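Probable methyltransferase (Bordetella pertussis, PDB 3KTY) probably methylates RNA, using S-adenosylmethionine as methyl donor, as a member of the TrmH (SpoU) family of SPOUT methyltransferases. Local coordinates at residues G22-A27 with D64-A69. Numbering follows the deposited sequence.
Sequences GNVGSA and DVLERA
L66 of helix 63-67 reaches V24 and G25 of helix 21-33 in the N-terminal SpoU methylase domain, an alpha-beta-alpha sandwich of the SPOUT class. Helix 21-33 is the crossover of a beta-alpha-beta unit between parallel strands 11-16 and 39-42; helices 53-59 and 63-67 lie in the next crossover, which leads to strand 70-72, outermost in the sheet of this chain. The backbones are 6.7 Å apart at their closest alpha carbons, G25 CA and L66 CA, and across this separation one branch of L66, CD1, reaches the valine. L66 CB points at the other helix but is still 5.8 Å from G25 CA. L66 CG lies anti to the backbone N (chi1 -177°) and carries the chain onward, yet it too stops short, 5.2 Å from V24 CG1. L66 CD1 meets V24 CG1 at 3.7 Å, methyl against methyl, the two side chains crossing at about a right angle. The same methyl lies 4.2 Å from V24 O, a loose approach, and 4.5 Å from G25 CA. L66 CD2, the other branch, stays farther back, 5.0 Å from G25 CA. On the valine, CG1 is the methyl anti to the backbone N (chi1 171°), and it faces the leucine. With no side chain at G25, its alpha carbon forms part of the surface beneath L66. T50 touches both V24 and L66, while V56 and A59 of helix 53-59 also touch the leucine, so the buried patch joins three helices. G22 O accepts both S26 N, at 2.9 Å, and S26 OG, which sits 41° above its carbonyl plane.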
# COMPACT_ATOMS: atom_id res chain seq x y z
N GLY A 22 -13.04 -12.24 3.50
CA GLY A 22 -11.60 -12.11 3.64
C GLY A 22 -11.09 -10.70 3.43
O GLY A 22 -10.19 -10.26 4.14
N ASN A 23 -11.64 -10.01 2.42
CA ASN A 23 -11.35 -8.59 2.20
C ASN A 23 -11.65 -7.73 3.44
O ASN A 23 -10.97 -6.73 3.69
CB ASN A 23 -12.16 -8.02 1.03
CG ASN A 23 -11.64 -8.45 -0.34
OD1 ASN A 23 -10.43 -8.50 -0.60
ND2 ASN A 23 -12.58 -8.71 -1.26
N VAL A 24 -12.68 -8.11 4.20
CA VAL A 24 -13.06 -7.34 5.38
C VAL A 24 -12.04 -7.50 6.47
O VAL A 24 -11.71 -6.53 7.15
CB VAL A 24 -14.39 -7.80 5.98
CG1 VAL A 24 -14.61 -7.12 7.30
CG2 VAL A 24 -15.53 -7.54 5.02
N GLY A 25 -11.56 -8.74 6.65
CA GLY A 25 -10.43 -8.99 7.54
C GLY A 25 -9.14 -8.29 7.10
O GLY A 25 -8.44 -7.69 7.91
N SER A 26 -8.81 -8.36 5.82
CA SER A 26 -7.60 -7.71 5.31
C SER A 26 -7.69 -6.22 5.51
O SER A 26 -6.70 -5.56 5.84
CB SER A 26 -7.43 -8.02 3.81
OG SER A 26 -7.23 -9.41 3.63
N ALA A 27 -8.90 -5.71 5.28
CA ALA A 27 -9.24 -4.32 5.52
C ALA A 27 -8.89 -3.90 6.95
O ALA A 27 -8.30 -2.84 7.16
CB ALA A 27 -10.76 -4.04 5.20
N ASP A 64 -9.53 -7.07 17.10
CA ASP A 64 -10.21 -5.99 17.79
C ASP A 64 -10.84 -4.95 16.85
O ASP A 64 -11.95 -4.51 17.08
CB ASP A 64 -9.23 -5.31 18.77
CG ASP A 64 -8.03 -4.65 18.06
OD1 ASP A 64 -7.35 -3.80 18.71
OD2 ASP A 64 -7.78 -4.96 16.87
N VAL A 65 -10.13 -4.55 15.80
CA VAL A 65 -10.66 -3.55 14.89
C VAL A 65 -11.88 -4.17 14.22
O VAL A 65 -12.89 -3.50 13.96
CB VAL A 65 -9.60 -3.14 13.83
CG1 VAL A 65 -10.21 -2.44 12.62
CG2 VAL A 65 -8.55 -2.27 14.46
N LEU A 66 -11.74 -5.46 13.97
CA LEU A 66 -12.71 -6.26 13.24
C LEU A 66 -13.97 -6.47 14.05
O LEU A 66 -15.06 -6.38 13.53
CB LEU A 66 -12.10 -7.61 12.92
CG LEU A 66 -13.05 -8.48 12.10
CD1 LEU A 66 -13.36 -7.86 10.73
CD2 LEU A 66 -12.49 -9.91 11.97
N GLU A 67 -13.82 -6.76 15.34
CA GLU A 67 -14.94 -6.90 16.25
C GLU A 67 -15.72 -5.61 16.33
O GLU A 67 -16.92 -5.59 16.09
CB GLU A 67 -14.46 -7.27 17.64
CG GLU A 67 -14.25 -8.73 17.86
CD GLU A 67 -13.24 -9.02 18.96
OE1 GLU A 67 -12.53 -8.07 19.39
OE2 GLU A 67 -13.15 -10.19 19.40
N ARG A 68 -15.03 -4.52 16.66
CA ARG A 68 -15.65 -3.21 16.85
C ARG A 68 -16.24 -2.57 15.60
O ARG A 68 -16.86 -1.52 15.70
CB ARG A 68 -14.66 -2.23 17.48
CG ARG A 68 -14.25 -2.60 18.91
CD ARG A 68 -13.31 -1.56 19.53
NE ARG A 68 -11.98 -1.52 18.90
CZ ARG A 68 -11.59 -0.71 17.91
NH1 ARG A 68 -10.35 -0.81 17.45
NH2 ARG A 68 -12.42 0.19 17.37
N ALA A 69 -16.02 -3.15 14.43
CA ALA A 69 -16.52 -2.57 13.18
C ALA A 69 -18.05 -2.39 13.20
O ALA A 69 -18.78 -3.30 13.56
CB ALA A 69 -16.14 -3.43 12.01